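Local coordinates for protein transcriptional regulator (Streptococcus pneumoniae, PDB 2GNP) that is probably a transcriptional regulator, with a putative sugar-binding domain likely to recognise a sugar or related effector, at residues 88-92 and 210-214; 102-107 and 117-121. All coordinates share one frame; numbering follows the deposited sequence.

Contact 1 (88-92 and 210-214); sequences PLAGG and TIAIS
Leu89-Gly91 and Ile211-Ile213 run roughly antiparallel, their end-to-end directions 156° apart, and one direct hydrogen bond joins the two backbones. Ile213 N gives its hydrogen to Leu89 O at 2.9 Å. The bond is nearly straight, 166° at the hydrogen, and the donor lies close to the line of the Leu89 carbonyl. Ala212 CA also comes within 3.4 Å of Leu89 O, a bent C-H...O contact beside the main bond. Farther along, the backbones are too far apart to bond directly. A water fills the step: it accepts from Gly91 N and donates to Ile211 O, both at 2.9 Å. It does the work of a second rung.

The side chains meet in two places. Leu89 and Ile213 lie side by side and point the same way, with CD2 of Leu89 3.7 Å from CD1 of Ile213. The Ile213 chain is extended, with CG1 anti to the backbone N (chi1 -168°), and this carries CD1 along the leucine. CG2 of Ile213 packs nearer the backbone, 3.9 Å from Leu89 CB. The second meeting is between methyl groups: Ala90 CB and Ala212 CB are 3.7 Å apart. Ile211 turns its side chain elsewhere, against helix 129-136.

All the touching residues are buried. Arg193 binds the carbonyl oxygens of Ala212 and Ile213, and Leu89 also packs on Ala154 and Val156 of strand 153-160. Ser214 is the N-cap of helix 215-218, its OG accepting from Asp217 N. The contact thus ties the loop after strand 85-88 to the loop before helix 215-218. The first of these leaves the carboxyl end of a parallel strand, the edge where Rossmann-like domains commonly form ligand sites.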
ATOM      1  N   PRO A  88      -5.580  -9.222  -6.106  1.00 11.47           N
ATOM      2  CA  PRO A  88      -4.220  -8.749  -5.806  1.00 11.34           C
ATOM      3  C   PRO A  88      -3.935  -7.504  -6.621  1.00 11.82           C
ATOM      4  O   PRO A  88      -4.284  -7.450  -7.824  1.00 12.97           O
ATOM      5  CB  PRO A  88      -3.318  -9.925  -6.295  1.00 11.65           C
ATOM      6  CG  PRO A  88      -4.114 -10.558  -7.515  1.00 11.78           C
ATOM      7  CD  PRO A  88      -5.645 -10.308  -7.079  1.00 10.68           C
ATOM      8  N   LEU A  89      -3.316  -6.517  -5.981  1.00 11.73           N
ATOM      9  CA  LEU A  89      -2.843  -5.308  -6.672  1.00 11.92           C
ATOM     10  C   LEU A  89      -1.426  -5.550  -7.244  1.00 12.75           C
ATOM     11  O   LEU A  89      -1.008  -4.882  -8.217  1.00 12.00           O
ATOM     12  CB  LEU A  89      -2.796  -4.111  -5.754  1.00  9.82           C
ATOM     13  CG  LEU A  89      -4.206  -3.686  -5.254  1.00  9.59           C
ATOM     14  CD1 LEU A  89      -3.924  -2.704  -4.112  1.00 13.21           C
ATOM     15  CD2 LEU A  89      -5.034  -3.062  -6.415  1.00 12.65           C
ATOM     16  N   ALA A  90      -0.705  -6.444  -6.620  1.00 12.70           N
ATOM     17  CA  ALA A  90       0.689  -6.698  -6.921  1.00 14.94           C
ATOM     18  C   ALA A  90       1.115  -7.889  -6.055  1.00 17.88           C
ATOM     19  O   ALA A  90       0.643  -8.028  -4.904  1.00 19.12           O
ATOM     20  CB  ALA A  90       1.532  -5.453  -6.577  1.00 14.18           C
ATOM     21  N   GLY A  91       2.014  -8.695  -6.603  1.00 18.48           N
ATOM     22  CA  GLY A  91       2.619  -9.782  -5.834  1.00 22.90           C
ATOM     23  C   GLY A  91       3.723  -9.101  -5.031  1.00 25.24           C
ATOM     24  O   GLY A  91       4.208  -8.014  -5.381  1.00 27.09           O
ATOM     25  N   GLY A  92       4.124  -9.684  -3.933  1.00 28.43           N
ATOM     26  CA  GLY A  92       5.219  -9.021  -3.254  1.00 28.67           C
ATOM     27  C   GLY A  92       6.503  -9.589  -3.791  1.00 29.95           C
ATOM     28  O   GLY A  92       6.500 -10.339  -4.761  1.00 30.31           O
ATOM     29  N   THR A 210       6.818  -4.737 -14.747  1.00 14.59           N
ATOM     30  CA  THR A 210       6.194  -5.036 -13.431  1.00 13.61           C
ATOM     31  C   THR A 210       4.713  -5.457 -13.619  1.00 13.51           C
ATOM     32  O   THR A 210       3.949  -4.819 -14.352  1.00 12.90           O
ATOM     33  CB  THR A 210       6.335  -3.825 -12.513  1.00 14.57           C
ATOM     34  OG1 THR A 210       7.735  -3.550 -12.352  1.00 15.33           O
ATOM     35  CG2 THR A 210       5.688  -4.085 -11.117  1.00 14.14           C
ATOM     36  N   ILE A 211       4.359  -6.558 -12.921  1.00 12.69           N
ATOM     37  CA  ILE A 211       3.048  -7.129 -13.056  1.00 11.86           C
ATOM     38  C   ILE A 211       2.232  -6.605 -11.861  1.00 12.15           C
ATOM     39  O   ILE A 211       2.068  -7.275 -10.843  1.00 12.81           O
ATOM     40  CB  ILE A 211       3.048  -8.684 -13.090  1.00 13.26           C
ATOM     41  CG1 ILE A 211       3.926  -9.204 -14.240  1.00 13.77           C
ATOM     42  CG2 ILE A 211       1.595  -9.181 -13.295  1.00 11.48           C
ATOM     43  CD1 ILE A 211       3.538  -8.691 -15.599  1.00 15.44           C
ATOM     44  N   ALA A 212       1.783  -5.370 -11.976  1.00 11.68           N
ATOM     45  CA  ALA A 212       1.022  -4.724 -10.882  1.00 12.21           C
ATOM     46  C   ALA A 212       0.084  -3.695 -11.445  1.00 10.59           C
ATOM     47  O   ALA A 212       0.262  -3.189 -12.555  1.00 10.60           O
ATOM     48  CB  ALA A 212       2.004  -4.009  -9.940  1.00 11.99           C
ATOM     49  N   ILE A 213      -0.916  -3.333 -10.651  1.00 10.24           N
ATOM     50  CA  ILE A 213      -1.749  -2.174 -11.000  1.00 10.02           C
ATOM     51  C   ILE A 213      -0.888  -0.956 -11.295  1.00 11.01           C
ATOM     52  O   ILE A 213       0.119  -0.762 -10.665  1.00 11.65           O
ATOM     53  CB  ILE A 213      -2.778  -1.877  -9.898  1.00 11.02           C
ATOM     54  CG1 ILE A 213      -3.846  -0.889 -10.344  1.00 12.21           C
ATOM     55  CG2 ILE A 213      -2.107  -1.446  -8.569  1.00 11.26           C
ATOM     56  CD1 ILE A 213      -4.981  -0.751  -9.253  1.00 11.38           C
ATOM     57  N   SER A 214      -1.280  -0.179 -12.297  1.00 11.57           N
ATOM     58  CA  SER A 214      -0.540   1.086 -12.533  1.00 12.73           C
ATOM     59  C   SER A 214      -0.825   2.135 -11.465  1.00 13.18           C
ATOM     60  O   SER A 214      -1.886   2.133 -10.838  1.00 12.59           O
ATOM     61  CB  SER A 214      -0.912   1.627 -13.907  1.00 13.08           C
ATOM     62  OG  SER A 214      -2.249   2.120 -13.960  1.00 13.59           O
TER
HETATM   63  O   HOH W   1       2.801  -9.567  -9.293  1.00 18.46           O

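Contact 2 (102-107 and 117-121)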
ATOM      1  N   VAL A 102       0.565 -11.491  -0.588  1.00 15.55           N
ATOM      2  CA  VAL A 102      -0.804 -10.991  -1.053  1.00 14.58           C
ATOM      3  C   VAL A 102      -1.844 -12.127  -1.079  1.00 14.12           C
ATOM      4  O   VAL A 102      -3.016 -11.921  -0.724  1.00 13.48           O
ATOM      5  CB  VAL A 102      -0.768 -10.238  -2.413  1.00 14.03           C
ATOM      6  CG1 VAL A 102      -0.374 -11.184  -3.579  1.00 15.38           C
ATOM      7  CG2 VAL A 102      -2.031  -9.469  -2.677  1.00 13.85           C
ATOM      8  N   ASN A 103      -1.463 -13.312  -1.564  1.00 13.61           N
ATOM      9  CA  ASN A 103      -2.471 -14.386  -1.700  1.00 14.32           C
ATOM     10  C   ASN A 103      -2.930 -14.872  -0.327  1.00 14.34           C
ATOM     11  O   ASN A 103      -4.107 -15.229  -0.161  1.00 15.06           O
ATOM     12  CB  ASN A 103      -1.909 -15.553  -2.489  1.00 13.47           C
ATOM     13  CG  ASN A 103      -1.710 -15.202  -3.950  1.00 13.13           C
ATOM     14  OD1 ASN A 103      -2.301 -14.249  -4.491  1.00 14.14           O
ATOM     15  ND2 ASN A 103      -0.870 -16.006  -4.616  1.00 17.40           N
ATOM     16  N   THR A 104      -2.019 -14.905   0.642  1.00 14.74           N
ATOM     17  CA  THR A 104      -2.397 -15.173   2.030  1.00 15.49           C
ATOM     18  C   THR A 104      -3.415 -14.164   2.583  1.00 14.14           C
ATOM     19  O   THR A 104      -4.403 -14.531   3.234  1.00 14.19           O
ATOM     20  CB  THR A 104      -1.208 -15.275   2.997  1.00 16.77           C
ATOM     21  OG1 THR A 104      -0.357 -16.327   2.563  1.00 19.18           O
ATOM     22  CG2 THR A 104      -1.720 -15.602   4.437  1.00 18.28           C
ATOM     23  N   LEU A 105      -3.131 -12.891   2.352  1.00 13.14           N
ATOM     24  CA  LEU A 105      -4.025 -11.843   2.848  1.00 12.92           C
ATOM     25  C   LEU A 105      -5.362 -11.948   2.183  1.00 12.28           C
ATOM     26  O   LEU A 105      -6.385 -11.788   2.820  1.00 12.41           O
ATOM     27  CB  LEU A 105      -3.405 -10.460   2.582  1.00 11.95           C
ATOM     28  CG  LEU A 105      -2.071 -10.195   3.281  1.00 13.93           C
ATOM     29  CD1 LEU A 105      -1.481  -8.852   2.840  1.00 17.55           C
ATOM     30  CD2 LEU A 105      -2.215 -10.337   4.825  1.00 19.64           C
ATOM     31  N   ILE A 106      -5.379 -12.081   0.851  1.00 11.21           N
ATOM     32  CA  ILE A 106      -6.689 -12.258   0.183  1.00 11.81           C
ATOM     33  C   ILE A 106      -7.477 -13.468   0.771  1.00 11.72           C
ATOM     34  O   ILE A 106      -8.660 -13.349   1.088  1.00 12.57           O
ATOM     35  CB  ILE A 106      -6.418 -12.480  -1.307  1.00 11.88           C
ATOM     36  CG1 ILE A 106      -5.971 -11.149  -1.934  1.00 10.51           C
ATOM     37  CG2 ILE A 106      -7.610 -13.053  -2.061  1.00 12.01           C
ATOM     38  CD1 ILE A 106      -5.387 -11.325  -3.364  1.00 14.13           C
ATOM     39  N   TYR A 107      -6.822 -14.607   0.927  1.00 10.38           N
ATOM     40  CA  TYR A 107      -7.500 -15.774   1.541  1.00 11.84           C
ATOM     41  C   TYR A 107      -8.089 -15.457   2.933  1.00 11.66           C
ATOM     42  O   TYR A 107      -9.295 -15.761   3.217  1.00 12.46           O
ATOM     43  CB  TYR A 107      -6.533 -16.970   1.637  1.00 14.29           C
ATOM     44  CG  TYR A 107      -7.269 -18.136   2.262  1.00 14.54           C
ATOM     45  CD1 TYR A 107      -8.381 -18.684   1.625  1.00 16.72           C
ATOM     46  CD2 TYR A 107      -6.880 -18.649   3.502  1.00 17.54           C
ATOM     47  CE1 TYR A 107      -9.078 -19.749   2.176  1.00 20.92           C
ATOM     48  CE2 TYR A 107      -7.571 -19.725   4.080  1.00 18.84           C
ATOM     49  CZ  TYR A 107      -8.676 -20.247   3.417  1.00 20.38           C
ATOM     50  OH  TYR A 107      -9.389 -21.301   3.973  1.00 22.51           O
ATOM     51  N   CYS A 117     -12.298 -14.880  -4.560  1.00 14.10           N
ATOM     52  CA  CYS A 117     -10.853 -14.503  -4.564  1.00 14.39           C
ATOM     53  C   CYS A 117     -10.275 -14.732  -5.944  1.00 14.79           C
ATOM     54  O   CYS A 117     -10.503 -15.827  -6.533  1.00 12.65           O
ATOM     55  CB  CYS A 117     -10.028 -15.428  -3.659  1.00 14.24           C
ATOM     56  SG  CYS A 117     -10.520 -15.296  -1.924  1.00 17.87           S
ATOM     57  N   THR A 118      -9.473 -13.754  -6.392  1.00 13.50           N
ATOM     58  CA  THR A 118      -8.574 -13.903  -7.525  1.00 12.92           C
ATOM     59  C   THR A 118      -7.170 -13.794  -6.917  1.00 13.09           C
ATOM     60  O   THR A 118      -6.950 -12.951  -6.023  1.00 12.67           O
ATOM     61  CB  THR A 118      -8.819 -12.715  -8.501  1.00 13.44           C
ATOM     62  OG1 THR A 118     -10.123 -12.778  -9.114  1.00 15.01           O
ATOM     63  CG2 THR A 118      -7.787 -12.696  -9.597  1.00 14.16           C
ATOM     64  N   PHE A 119      -6.247 -14.670  -7.357  1.00 13.43           N
ATOM     65  CA  PHE A 119      -4.908 -14.750  -6.786  1.00 14.53           C
ATOM     66  C   PHE A 119      -3.888 -14.290  -7.811  1.00 15.72           C
ATOM     67  O   PHE A 119      -4.200 -14.274  -8.988  1.00 16.68           O
ATOM     68  CB  PHE A 119      -4.613 -16.173  -6.333  1.00 14.96           C
ATOM     69  CG  PHE A 119      -5.460 -16.580  -5.165  1.00 14.60           C
ATOM     70  CD1 PHE A 119      -6.531 -17.470  -5.356  1.00 16.81           C
ATOM     71  CD2 PHE A 119      -5.222 -16.049  -3.886  1.00 18.58           C
ATOM     72  CE1 PHE A 119      -7.334 -17.841  -4.248  1.00 15.50           C
ATOM     73  CE2 PHE A 119      -6.035 -16.428  -2.773  1.00 15.95           C
ATOM     74  CZ  PHE A 119      -7.089 -17.313  -2.997  1.00 12.18           C
HETATM   75  N   MSE A 120      -2.718 -13.873  -7.319  1.00 16.87           N
HETATM   76  CA  MSE A 120      -1.609 -13.479  -8.188  1.00 18.76           C
HETATM   77  C   MSE A 120      -0.736 -14.727  -8.439  1.00 19.12           C
HETATM   78  O   MSE A 120      -0.195 -15.312  -7.525  1.00 20.74           O
HETATM   79  CB  MSE A 120      -0.798 -12.322  -7.583  1.00 17.00           C
HETATM   80  CG  MSE A 120       0.472 -11.955  -8.370  1.00 19.93           C
HETATM   81 SE   MSE A 120      -0.031 -11.375 -10.180  0.75 21.85          SE
HETATM   82  CE  MSE A 120      -0.936  -9.741  -9.722  1.00 20.84           C
ATOM     83  N   ASN A 121      -0.649 -15.115  -9.711  1.00 21.72           N
ATOM     84  CA  ASN A 121       0.116 -16.272 -10.152  1.00 23.28           C
ATOM     85  C   ASN A 121       1.536 -15.855 -10.683  1.00 23.39           C
ATOM     86  O   ASN A 121       2.553 -16.560 -10.469  1.00 26.04           O
ATOM     87  CB  ASN A 121      -0.725 -16.998 -11.236  1.00 25.46           C
ATOM     88  CG  ASN A 121      -0.600 -18.540 -11.199  1.00 30.45           C
ATOM     89  OD1 ASN A 121      -0.188 -19.128 -10.187  1.00 36.39           O
ATOM     90  ND2 ASN A 121      -1.004 -19.210 -12.320  1.00 32.92           N
TER
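Asn103 and Met120 make the polar part of the contact, a pair of hydrogen bonds between one side-chain amide and one backbone residue. Met120 N donates to Asn103 OD1 at 2.9 Å. Asn103 ND2 donates back to Met120 O at 3.1 Å, and this bond is nearly straight, at 172°. The oxygen it reaches lies in the asparagine amide plane, whereas Met120 N is tilted somewhat out of it. Both ends of the amide are engaged, which fixes its rotation and tells OD1 from ND2. CG of Asn103 is anti to its carbonyl carbon (chi1 -70°), a turn that brings the amide across to the 117-121 segment.

The aromatic part belongs to Phe119. Its ring stands almost perpendicular to the Asn103 amide, the planes 87° apart. Asn103 OD1 meets the ring at its edge, in the ring plane, 3.5 Å from CD2. Asn103 O also comes to the edge, beside CE2. That oxygen already accepts the helical bond from Tyr107 N.

The apolar part lies on Ile106. Its CG2 is 3.7 Å from Cys117 SG and also approaches Phe119 CE2 obliquely. The other branch brings CD1 to 3.5 Å from Thr118 O. At the start of the helix, Val102 CG1 rests more loosely against CB of the selenomethionine at 120. Beyond CB, that residue's bent chain leads away toward Leu144, Trp148 and Ile211.

Helix 102-113 thus meets the segment that follows strand 116-117 through mixed chemistry. The two amide bonds hold the Met120 backbone. The oxygens at the phenylalanine edge face weakly positive ring hydrogens, a probably favourable pairing, while apolar packing closes the inner side against Phe86 and Pro88.

Contacts 1 and 2 have centres 11 Å apart on the same side of the chain's centre, and they touch. Along the chain the order is 88-92, 102-107, 117-121, 210-214, which nests contact 2 within the loop closed by contact 1. Strand 85-88, helix 102-113 and strand 116-117, a parallel neighbour in the sheet, form a beta-alpha-beta crossover. The contacts touch largely through Pro88, which belongs to 88-92 and packs on contact 2: its CD lies 3.1 Å from Thr118 O, and its N lies 3.5 Å from Ile106 CD1. Contact 2 lies within the crossover, while contact 1 connects its first loop to a part of the same putative sugar-binding domain far along the sequence.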